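Local coordinates for siderophore-interacting protein (Aeromonas hydrophila, PDB 6K2L), which probably reduces the ferric iron of imported siderophores with the help of its bound FAD, so that the metal is released inside the bacterial cell, at residues A45-M50 with L121-P126; V7-L12 with L35-F40; A136-M141 with P208-Q213. The protein carries 1 engineered substitution. All blocks are in the same frame, centred on the assembly; numbering follows the deposited sequence.

Contact 1: A45-M50 with L121-P126; sequences AHIKIM and LAISGP. With FAD (flavin-adenine dinucleotide), chain C.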
loop_
_atom_site.group_PDB
_atom_site.type_symbol
_atom_site.label_atom_id
_atom_site.label_comp_id
_atom_site.label_asym_id
_atom_site.label_seq_id
_atom_site.Cartn_x
_atom_site.Cartn_y
_atom_site.Cartn_z
ATOM N N ALA A 45 -4.997 7.266 0.269
ATOM C CA ALA A 45 -5.307 8.446 1.046
ATOM C C ALA A 45 -6.194 9.405 0.247
ATOM O O ALA A 45 -6.461 9.214 -0.943
ATOM C CB ALA A 45 -4.007 9.111 1.480
ATOM N N HIS A 46 -6.662 10.457 0.908
ATOM C CA HIS A 46 -7.349 11.550 0.238
ATOM C C HIS A 46 -6.357 12.608 -0.190
ATOM O O HIS A 46 -5.291 12.765 0.405
ATOM C CB HIS A 46 -8.390 12.187 1.142
ATOM C CG HIS A 46 -9.164 11.187 1.921
ATOM N ND1 HIS A 46 -9.667 11.442 3.177
ATOM C CD2 HIS A 46 -9.517 9.912 1.620
ATOM C CE1 HIS A 46 -10.302 10.367 3.617
ATOM N NE2 HIS A 46 -10.225 9.423 2.692
ATOM N N ILE A 47 -6.715 13.320 -1.246
ATOM C CA ILE A 47 -6.020 14.515 -1.680
ATOM C C ILE A 47 -7.068 15.525 -2.120
ATOM O O ILE A 47 -8.234 15.191 -2.368
ATOM C CB ILE A 47 -5.033 14.242 -2.828
ATOM C CG1 ILE A 47 -5.684 13.393 -3.922
ATOM C CG2 ILE A 47 -3.808 13.543 -2.312
ATOM C CD1 ILE A 47 -4.806 13.267 -5.179
ATOM N N LYS A 48 -6.634 16.772 -2.216
ATOM C CA LYS A 48 -7.365 17.811 -2.914
ATOM C C LYS A 48 -6.714 17.972 -4.279
ATOM O O LYS A 48 -5.492 18.131 -4.360
ATOM C CB LYS A 48 -7.311 19.128 -2.144
ATOM C CG LYS A 48 -7.908 19.084 -0.754
ATOM C CD LYS A 48 -9.267 18.395 -0.765
ATOM C CE LYS A 48 -10.196 18.972 0.285
ATOM N NZ LYS A 48 -10.549 20.393 -0.090
ATOM N N ILE A 49 -7.515 17.894 -5.350
ATOM C CA ILE A 49 -7.064 18.346 -6.662
ATOM C C ILE A 49 -7.528 19.785 -6.852
ATOM O O ILE A 49 -8.597 20.195 -6.367
ATOM C CB ILE A 49 -7.551 17.427 -7.809
ATOM C CG1 ILE A 49 -9.028 17.644 -8.119
ATOM C CG2 ILE A 49 -7.193 15.978 -7.547
ATOM C CD1 ILE A 49 -9.483 16.987 -9.443
ATOM N N MET A 50 -6.691 20.569 -7.505
ATOM C CA MET A 50 -6.938 21.987 -7.697
ATOM C C MET A 50 -7.143 22.196 -9.186
ATOM O O MET A 50 -6.241 21.946 -9.990
ATOM C CB MET A 50 -5.776 22.821 -7.160
ATOM C CG MET A 50 -5.647 22.768 -5.640
ATOM S SD MET A 50 -4.066 23.376 -4.948
ATOM C CE MET A 50 -3.204 21.820 -4.730
ATOM N N LEU A 121 -2.637 18.760 -13.826
ATOM C CA LEU A 121 -3.482 18.728 -12.630
ATOM C C LEU A 121 -2.645 19.061 -11.400
ATOM O O LEU A 121 -1.625 18.410 -11.149
ATOM C CB LEU A 121 -4.148 17.362 -12.427
ATOM C CG LEU A 121 -5.321 17.366 -11.446
ATOM C CD1 LEU A 121 -6.554 17.882 -12.170
ATOM C CD2 LEU A 121 -5.572 15.959 -10.898
ATOM N N ALA A 122 -3.067 20.069 -10.642
ATOM C CA ALA A 122 -2.421 20.366 -9.377
ATOM C C ALA A 122 -3.022 19.481 -8.296
ATOM O O ALA A 122 -4.236 19.223 -8.284
ATOM C CB ALA A 122 -2.579 21.838 -9.015
ATOM N N ILE A 123 -2.169 18.978 -7.405
ATOM C CA ILE A 123 -2.651 18.187 -6.278
ATOM C C ILE A 123 -1.920 18.581 -5.005
ATOM O O ILE A 123 -0.740 18.958 -5.017
ATOM C CB ILE A 123 -2.526 16.660 -6.501
ATOM C CG1 ILE A 123 -1.058 16.243 -6.585
ATOM C CG2 ILE A 123 -3.283 16.227 -7.747
ATOM C CD1 ILE A 123 -0.793 14.931 -5.927
ATOM N N SER A 124 -2.662 18.493 -3.904
ATOM C CA SER A 124 -2.193 18.704 -2.544
ATOM C C SER A 124 -1.441 17.479 -2.041
ATOM O O SER A 124 -1.222 16.506 -2.767
ATOM C CB SER A 124 -3.377 18.944 -1.637
ATOM O OG SER A 124 -3.860 17.666 -1.243
ATOM N N GLY A 125 -1.099 17.482 -0.759
ATOM C CA GLY A 125 -0.539 16.316 -0.120
ATOM C C GLY A 125 -1.654 15.473 0.458
ATOM O O GLY A 125 -2.831 15.841 0.383
ATOM N N PRO A 126 -1.315 14.325 1.042
ATOM C CA PRO A 126 -2.353 13.413 1.525
ATOM C C PRO A 126 -2.821 13.741 2.937
ATOM O O PRO A 126 -2.071 14.231 3.783
ATOM C CB PRO A 126 -1.666 12.039 1.457
ATOM C CG PRO A 126 -0.183 12.312 1.357
ATOM C CD PRO A 126 0.038 13.801 1.273
HETATM P PA FAD C . -19.522 18.619 -8.897
HETATM O O1A FAD C . -19.150 19.902 -9.571
HETATM O O2A FAD C . -19.136 18.502 -7.417
HETATM O O5B FAD C . -21.110 18.290 -8.901
HETATM C C5B FAD C . -21.909 18.415 -10.097
HETATM C C4B FAD C . -23.169 17.577 -10.032
HETATM O O4B FAD C . -22.864 16.195 -10.329
HETATM C C3B FAD C . -23.929 17.551 -8.707
HETATM O O3B FAD C . -25.332 17.479 -8.950
HETATM C C2B FAD C . -23.391 16.282 -8.031
HETATM O O2B FAD C . -24.286 15.663 -7.110
HETATM C C1B FAD C . -23.183 15.360 -9.227
HETATM N N9A FAD C . -22.072 14.457 -9.058
HETATM C C8A FAD C . -20.851 14.749 -8.503
HETATM N N7A FAD C . -20.007 13.743 -8.510
HETATM C C5A FAD C . -20.722 12.724 -9.125
HETATM C C6A FAD C . -20.391 11.394 -9.441
HETATM N N6A FAD C . -19.194 10.857 -9.199
HETATM N N1A FAD C . -21.341 10.635 -10.044
HETATM C C2A FAD C . -22.534 11.182 -10.299
HETATM N N3A FAD C . -22.953 12.430 -10.056
HETATM C C4A FAD C . -21.994 13.153 -9.470
HETATM N N1 FAD C . -14.862 10.828 -6.470
HETATM C C2 FAD C . -14.251 10.096 -7.448
HETATM O O2 FAD C . -14.703 10.034 -8.594
HETATM N N3 FAD C . -13.097 9.385 -7.160
HETATM C C4 FAD C . -12.463 9.329 -5.943
HETATM O O4 FAD C . -11.434 8.665 -5.812
HETATM C C4X FAD C . -13.109 10.121 -4.911
HETATM N N5 FAD C . -12.561 10.137 -3.700
HETATM C C5X FAD C . -13.180 10.879 -2.726
HETATM C C6 FAD C . -12.633 10.887 -1.450
HETATM C C7 FAD C . -13.232 11.602 -0.416
HETATM C C7M FAD C . -12.589 11.600 0.949
HETATM C C8 FAD C . -14.391 12.358 -0.676
HETATM C C8M FAD C . -15.045 13.185 0.404
HETATM C C9 FAD C . -14.929 12.366 -1.959
HETATM C C9A FAD C . -14.343 11.629 -2.979
HETATM N N10 FAD C . -14.898 11.589 -4.275
HETATM C C10 FAD C . -14.310 10.831 -5.268
HETATM C "C1'" FAD C . -16.137 12.328 -4.579
HETATM C "C2'" FAD C . -15.940 13.549 -5.479
HETATM O "O2'" FAD C . -15.285 14.617 -4.788
HETATM C "C3'" FAD C . -17.315 14.016 -5.965
HETATM O "O3'" FAD C . -17.793 13.079 -6.927
HETATM C "C4'" FAD C . -17.334 15.416 -6.577
HETATM O "O4'" FAD C . -18.655 15.950 -6.451
HETATM C "C5'" FAD C . -16.882 15.395 -8.021
HETATM O "O5'" FAD C . -16.753 16.747 -8.496
HETATM P P FAD C . -17.294 17.177 -9.915
HETATM O O1P FAD C . -16.642 18.533 -10.215
HETATM O O2P FAD C . -17.081 16.146 -10.929
HETATM O O3P FAD C . -18.858 17.392 -9.663
#
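One face of the H46 imidazole is met by the flavin methyl C7M, 3.4 Å above the ring plane and over its centre, while the backbone of the same residue faces the opposite segment, H46 O meeting P126 CA at 3.2 Å in a CA-H...O contact. With CG anti to the carbonyl carbon (chi1 -42°), the ring swings away from segment 121-126 to the methyl. A flat histidine suits this part of the FAD pocket, where it can cover a methyl group without a bulky branch.

K48 is tied to S124 through both of its backbone polar atoms. S124 N gives a 2.9 Å bond to K48 O, and K48 N gives a 3.1 Å bond to S124 OG. The hydroxyl thus takes the acceptor's place often held by a backbone carbonyl. It donates a hydrogen bond to G125 O at 2.7 Å, on a lone pair, which fixes its rotation. Beyond this, M50 N bonds to A122 O at 2.9 Å, and the M50 methyl CE curls back over the backbone of I123 and S124.

Branched aliphatic residues fill one face of the sheet: I49 CG2 packs on L121 CD2 at 3.7 Å and on I123 CG2 at 3.9 Å. On the other face small A122 leaves room for M50.

The two strands run antiparallel, at 145°, in the six-stranded FAD-binding barrel. Strand 46-51 has strand 79-89 on its other side, supplying M80 and F83, and strand 11-20 sends L12 and L13 against A122 and I123.

Contact 2: V7-L12 with L35-F40; sequences VNRPRL and LADYPF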
loop_
_atom_site.group_PDB
_atom_site.type_symbol
_atom_site.label_atom_id
_atom_site.label_comp_id
_atom_site.label_asym_id
_atom_site.label_seq_id
_atom_site.Cartn_x
_atom_site.Cartn_y
_atom_site.Cartn_z
ATOM N N VAL A 7 7.707 19.304 1.827
ATOM C CA VAL A 7 7.373 17.960 1.372
ATOM C C VAL A 7 5.881 17.778 1.129
ATOM O O VAL A 7 5.475 16.774 0.529
ATOM C CB VAL A 7 7.916 16.957 2.414
ATOM C CG1 VAL A 7 6.913 16.752 3.553
ATOM C CG2 VAL A 7 8.310 15.631 1.763
ATOM N N ASN A 8 5.048 18.713 1.585
ATOM C CA ASN A 8 3.611 18.663 1.336
ATOM C C ASN A 8 3.142 19.809 0.442
ATOM O O ASN A 8 1.935 20.057 0.339
ATOM C CB ASN A 8 2.840 18.656 2.659
ATOM C CG ASN A 8 2.661 17.251 3.214
ATOM O OD1 ASN A 8 3.597 16.683 3.785
ATOM N ND2 ASN A 8 1.458 16.678 3.048
ATOM N N ARG A 9 4.073 20.507 -0.212
ATOM C CA ARG A 9 3.717 21.550 -1.163
ATOM C C ARG A 9 2.772 21.009 -2.245
ATOM O O ARG A 9 2.794 19.817 -2.585
ATOM C CB ARG A 9 4.979 22.118 -1.819
ATOM C CG ARG A 9 5.608 21.173 -2.833
ATOM C CD ARG A 9 7.041 21.508 -3.169
ATOM N NE ARG A 9 7.619 20.553 -4.119
ATOM C CZ ARG A 9 8.238 19.422 -3.778
ATOM N NH1 ARG A 9 8.350 19.086 -2.505
ATOM N NH2 ARG A 9 8.732 18.613 -4.716
ATOM N N PRO A 10 1.927 21.868 -2.801
ATOM C CA PRO A 10 1.147 21.452 -3.968
ATOM C C PRO A 10 2.085 21.197 -5.136
ATOM O O PRO A 10 3.066 21.915 -5.332
ATOM C CB PRO A 10 0.209 22.641 -4.231
ATOM C CG PRO A 10 0.827 23.796 -3.521
ATOM C CD PRO A 10 1.620 23.245 -2.374
ATOM N N ARG A 11 1.791 20.146 -5.897
ATOM C CA ARG A 11 2.588 19.798 -7.065
ATOM C C ARG A 11 1.723 19.789 -8.315
ATOM O O ARG A 11 0.563 19.365 -8.279
ATOM C CB ARG A 11 3.252 18.436 -6.906
ATOM C CG ARG A 11 4.199 18.357 -5.763
ATOM C CD ARG A 11 4.174 16.971 -5.262
ATOM N NE ARG A 11 5.396 16.575 -4.561
ATOM C CZ ARG A 11 5.524 16.606 -3.243
ATOM N NH1 ARG A 11 4.505 17.045 -2.497
ATOM N NH2 ARG A 11 6.656 16.187 -2.677
ATOM N N LEU A 12 2.296 20.264 -9.412
ATOM C CA LEU A 12 1.635 20.232 -10.705
ATOM C C LEU A 12 2.113 18.991 -11.434
ATOM O O LEU A 12 3.312 18.851 -11.687
ATOM C CB LEU A 12 1.941 21.489 -11.517
ATOM C CG LEU A 12 0.968 21.756 -12.674
ATOM C CD1 LEU A 12 -0.434 22.142 -12.159
ATOM C CD2 LEU A 12 1.530 22.834 -13.618
ATOM N N LEU A 35 7.276 14.078 -7.731
ATOM C CA LEU A 35 6.687 12.991 -6.956
ATOM C C LEU A 35 7.725 12.197 -6.166
ATOM O O LEU A 35 7.340 11.354 -5.349
ATOM C CB LEU A 35 5.908 12.045 -7.875
ATOM C CG LEU A 35 4.613 12.662 -8.413
ATOM C CD1 LEU A 35 3.840 11.660 -9.243
ATOM C CD2 LEU A 35 3.780 13.210 -7.252
ATOM N N ALA A 36 9.018 12.477 -6.367
ATOM C CA ALA A 36 10.078 11.680 -5.761
ATOM C C ALA A 36 10.067 11.764 -4.232
ATOM O O ALA A 36 10.328 10.769 -3.549
ATOM C CB ALA A 36 11.429 12.125 -6.319
ATOM N N ASP A 37 9.761 12.926 -3.667
ATOM C CA ASP A 37 9.676 13.049 -2.216
ATOM C C ASP A 37 8.234 13.045 -1.702
ATOM O O ASP A 37 7.994 13.391 -0.537
ATOM C CB ASP A 37 10.389 14.318 -1.753
ATOM C CG ASP A 37 9.923 15.525 -2.502
ATOM O OD1 ASP A 37 9.155 15.321 -3.458
ATOM O OD2 ASP A 37 10.314 16.663 -2.157
ATOM N N TYR A 38 7.278 12.677 -2.540
ATOM C CA TYR A 38 5.882 12.665 -2.121
ATOM C C TYR A 38 5.685 11.614 -1.036
ATOM O O TYR A 38 6.162 10.485 -1.190
ATOM C CB TYR A 38 4.975 12.373 -3.322
ATOM C CG TYR A 38 3.518 12.707 -3.089
ATOM C CD1 TYR A 38 3.049 14.001 -3.234
ATOM C CD2 TYR A 38 2.609 11.720 -2.730
ATOM C CE1 TYR A 38 1.717 14.300 -3.021
ATOM C CE2 TYR A 38 1.291 12.007 -2.514
ATOM C CZ TYR A 38 0.844 13.295 -2.662
ATOM O OH TYR A 38 -0.478 13.602 -2.426
ATOM N N PRO A 39 5.000 11.941 0.066
ATOM C CA PRO A 39 4.777 10.955 1.139
ATOM C C PRO A 39 4.069 9.684 0.672
ATOM O O PRO A 39 3.376 9.654 -0.350
ATOM C CB PRO A 39 3.912 11.719 2.139
ATOM C CG PRO A 39 4.220 13.150 1.888
ATOM C CD PRO A 39 4.552 13.292 0.441
ATOM N N PHE A 40 4.235 8.624 1.462
ATOM C CA PHE A 40 3.687 7.300 1.139
ATOM C C PHE A 40 2.157 7.260 1.249
ATOM O O PHE A 40 1.587 7.028 2.317
ATOM C CB PHE A 40 4.298 6.215 2.042
ATOM C CG PHE A 40 5.796 6.356 2.278
ATOM C CD1 PHE A 40 6.704 5.513 1.620
ATOM C CD2 PHE A 40 6.296 7.306 3.177
ATOM C CE1 PHE A 40 8.073 5.625 1.845
ATOM C CE2 PHE A 40 7.659 7.428 3.404
ATOM C CZ PHE A 40 8.547 6.584 2.737
#
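D37 and the arginines R9 and R11 form a salt-bridge network in which each carboxylate oxygen has its own partner. R11 NH2 bonds to D37 OD1 at 2.8 Å, staying in its own guanidinium plane but meeting the oxygen from well above the carboxylate plane, 66° out of it. R9 NH1 reaches D37 OD2 at 3.1 Å on the syn side. Aspartate can serve both because CG sits between the backbone N and the carbonyl carbon (chi1 52°), which holds the short acid up toward the arginines. R9 CZ lies 3.6 Å above the R11 guanidinium plane, offset toward its rim, the two groups being inclined to each other; they share D37, whose charge probably balances theirs. E34 helps as well, its OE2 pairing with R9 NE and its O accepting from R11 NE, while P6 O takes a further bond from R9 NH1.

A hydrogen bond to a backbone carbonyl adds to the grip on R11: NH1 donates to V7 O at 3.2 Å, which joins the start of the segment to the first residue of its strand. The acid itself rides on a type I beta turn, L35 to Y38, closed by Y38 N to L35 O at 3.1 Å; the loop carrying this turn leads from strand 25-31 to strand 46-51 of the flavin-binding barrel, and R11 begins the first strand of that barrel.

Packing accounts for the rest. Y38 CD1 lies 3.3 Å above the R11 face opposite R9, the ring standing steeply to the guanidinium, 79° between planes. The phenol OH continues inward to bond with S124 O. P39 CD, on the rigid proline ring, touches V7 O at 3.6 Å, and V7 CG2 reaches the backbone oxygen of D37.

Contact 3: A136-M141 with P208-Q213; sequences ASHYYM and PLEEQQ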
loop_
_atom_site.group_PDB
_atom_site.type_symbol
_atom_site.label_atom_id
_atom_site.label_comp_id
_atom_site.label_asym_id
_atom_site.label_seq_id
_atom_site.Cartn_x
_atom_site.Cartn_y
_atom_site.Cartn_z
ATOM N N ALA A 136 -7.963 -4.799 11.898
ATOM C CA ALA A 136 -9.160 -5.421 12.438
ATOM C C ALA A 136 -9.222 -6.848 11.914
ATOM O O ALA A 136 -8.495 -7.227 10.994
ATOM C CB ALA A 136 -10.429 -4.647 12.061
ATOM N N SER A 137 -10.091 -7.643 12.513
ATOM C CA SER A 137 -10.333 -8.963 11.977
ATOM C C SER A 137 -11.567 -9.010 11.088
ATOM O O SER A 137 -11.616 -9.826 10.162
ATOM C CB SER A 137 -10.454 -9.976 13.120
ATOM O OG SER A 137 -11.798 -10.139 13.507
ATOM N N HIS A 138 -12.539 -8.133 11.319
ATOM C CA HIS A 138 -13.740 -8.044 10.507
ATOM C C HIS A 138 -13.815 -6.669 9.848
ATOM O O HIS A 138 -13.453 -5.656 10.455
ATOM C CB HIS A 138 -14.958 -8.319 11.369
ATOM C CG HIS A 138 -15.060 -9.751 11.792
ATOM N ND1 HIS A 138 -14.387 -10.251 12.890
ATOM C CD2 HIS A 138 -15.745 -10.793 11.261
ATOM C CE1 HIS A 138 -14.636 -11.542 13.002
ATOM N NE2 HIS A 138 -15.467 -11.894 12.035
ATOM N N TYR A 139 -14.260 -6.641 8.594
ATOM C CA TYR A 139 -14.346 -5.414 7.802
ATOM C C TYR A 139 -15.709 -5.324 7.123
ATOM O O TYR A 139 -16.121 -6.245 6.410
ATOM C CB TYR A 139 -13.251 -5.366 6.743
ATOM C CG TYR A 139 -11.873 -5.163 7.282
ATOM C CD1 TYR A 139 -11.442 -3.906 7.689
ATOM C CD2 TYR A 139 -10.983 -6.234 7.363
ATOM C CE1 TYR A 139 -10.170 -3.722 8.178
ATOM C CE2 TYR A 139 -9.699 -6.079 7.862
ATOM C CZ TYR A 139 -9.288 -4.821 8.266
ATOM O OH TYR A 139 -7.994 -4.657 8.737
ATOM N N TYR A 140 -16.398 -4.211 7.316
ATOM C CA TYR A 140 -17.730 -4.024 6.749
ATOM C C TYR A 140 -17.748 -2.692 6.028
ATOM O O TYR A 140 -17.701 -1.641 6.677
ATOM C CB TYR A 140 -18.805 -4.055 7.832
ATOM C CG TYR A 140 -18.752 -5.290 8.676
ATOM C CD1 TYR A 140 -19.268 -6.495 8.213
ATOM C CD2 TYR A 140 -18.157 -5.261 9.927
ATOM C CE1 TYR A 140 -19.217 -7.643 9.001
ATOM C CE2 TYR A 140 -18.097 -6.381 10.706
ATOM C CZ TYR A 140 -18.613 -7.570 10.246
ATOM O OH TYR A 140 -18.520 -8.657 11.070
ATOM N N MET A 141 -17.877 -2.735 4.698
ATOM C CA MET A 141 -17.567 -1.593 3.860
ATOM C C MET A 141 -18.721 -1.398 2.877
ATOM O O MET A 141 -19.205 -2.367 2.291
ATOM C CB MET A 141 -16.245 -1.862 3.139
ATOM C CG MET A 141 -14.995 -1.920 4.083
ATOM S SD MET A 141 -13.502 -1.872 3.084
ATOM C CE MET A 141 -12.385 -3.027 3.963
ATOM N N PRO A 208 -25.357 -10.363 9.983
ATOM C CA PRO A 208 -24.831 -10.299 11.352
ATOM C C PRO A 208 -23.458 -9.637 11.383
ATOM O O PRO A 208 -22.548 -10.017 10.644
ATOM C CB PRO A 208 -24.753 -11.771 11.766
ATOM C CG PRO A 208 -24.573 -12.500 10.471
ATOM C CD PRO A 208 -25.394 -11.740 9.465
ATOM N N LEU A 209 -23.303 -8.661 12.266
ATOM C CA LEU A 209 -22.087 -7.871 12.348
ATOM C C LEU A 209 -21.380 -8.129 13.673
ATOM O O LEU A 209 -22.017 -8.210 14.727
ATOM C CB LEU A 209 -22.398 -6.372 12.205
ATOM C CG LEU A 209 -23.254 -5.960 11.001
ATOM C CD1 LEU A 209 -23.827 -4.568 11.204
ATOM C CD2 LEU A 209 -22.462 -6.056 9.706
ATOM N N GLU A 210 -20.064 -8.254 13.611
ATOM C CA GLU A 210 -19.244 -8.300 14.805
ATOM C C GLU A 210 -19.016 -6.898 15.341
ATOM O O GLU A 210 -18.604 -6.006 14.595
ATOM C CB GLU A 210 -17.913 -8.951 14.478
ATOM C CG GLU A 210 -18.101 -10.390 14.045
ATOM C CD GLU A 210 -18.368 -11.315 15.226
ATOM O OE1 GLU A 210 -17.938 -10.950 16.352
ATOM O OE2 GLU A 210 -18.993 -12.393 15.017
ATOM N N GLU A 211 -19.278 -6.696 16.632
ATOM C CA GLU A 211 -19.026 -5.393 17.219
ATOM C C GLU A 211 -17.649 -5.284 17.834
ATOM O O GLU A 211 -17.222 -4.168 18.140
ATOM C CB GLU A 211 -20.084 -5.047 18.274
ATOM C CG GLU A 211 -19.971 -5.831 19.559
ATOM C CD GLU A 211 -21.232 -5.704 20.392
ATOM O OE1 GLU A 211 -21.443 -4.620 20.981
ATOM O OE2 GLU A 211 -22.018 -6.679 20.438
ATOM N N GLN A 212 -16.946 -6.395 18.022
ATOM C CA GLN A 212 -15.603 -6.361 18.588
ATOM C C GLN A 212 -14.577 -6.663 17.504
ATOM O O GLN A 212 -14.821 -7.482 16.613
ATOM C CB GLN A 212 -15.436 -7.351 19.753
ATOM C CG GLN A 212 -16.505 -7.273 20.833
ATOM C CD GLN A 212 -16.484 -5.971 21.631
ATOM O OE1 GLN A 212 -15.526 -5.181 21.558
ATOM N NE2 GLN A 212 -17.558 -5.738 22.400
ATOM N N GLN A 213 -13.437 -5.989 17.586
ATOM C CA GLN A 213 -12.336 -6.167 16.641
ATOM C C GLN A 213 -12.802 -6.030 15.199
ATOM O O GLN A 213 -12.490 -6.862 14.344
ATOM C CB GLN A 213 -11.646 -7.507 16.847
ATOM C CG GLN A 213 -10.143 -7.415 16.715
ATOM C CD GLN A 213 -9.452 -8.499 17.491
ATOM O OE1 GLN A 213 -9.995 -9.017 18.475
ATOM N NE2 GLN A 213 -8.251 -8.865 17.053
#
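H138 and Y140 both hold CG anti to the carbonyl carbon, with chi1 at -70° and -54°, and so direct their rings toward segment 208-213. E210 starts in the same way but bends at chi2 (-77°), bringing its aliphatic CG over the imidazole. E210 CG lies 3.6 Å from the centroid of the H138 ring, a CH-pi contact over the face. Glutamate suits this surface position: its CG covers the ring centre while the carboxylate extends beyond, with OE2 4.6 Å from H138 NE2, near enough that it might favour a protonated histidine.

Y140 is used at its polar end as well as its face. E210 N donates an almost straight bond to Y140 OH at 3.0 Å, and the hydroxyl also touches E210 CG at 3.5 Å. L209 CD2 covers one face of the same ring, 3.8 Å from the centroid in a second CH-pi contact. Tyrosine thus packs its ring against leucine and still satisfies a backbone amide.

Farther along, Q213 O gathers two amides of the opposite segment: S137 N at 3.1 Å, tilted above the carbonyl plane, and H138 N at 3.3 Å, lying in it. Q213 adopts a left-handed backbone conformation, just before its chain enters strand 214-218.

That strand is the immediate neighbour of strand 138-144 in the five-stranded parallel sheet, with H138 and Y140 bonded to Y215 through their backbones. The contact joins the loop between helix 198-205 and strand 214-218 to the start of strand 138-144, a central strand; L209 also touches L236, F216 meets the Y140 ring, and strand 163-170 flanks 138-144 on its other side.

In the fold
Contacts 1 and 2 share the antiparallel barrel and touch directly: I123 N probably bonds to R11 O, and P10 packs on M50. Contact 1 is the more buried, relying on strand-to-strand backbone bonds and aliphatic side chains, and it alone reaches FAD. Contact 2, farther from the chain's centre, depends on charged groups joining the N-terminal segment to a loop. Contact 3 is a surface contact in the parallel sheet of the other domain, its centre about 30 Å from that of contact 1 and 34 Å from that of contact 2; there aromatic faces and backbone amides replace the salt bridges.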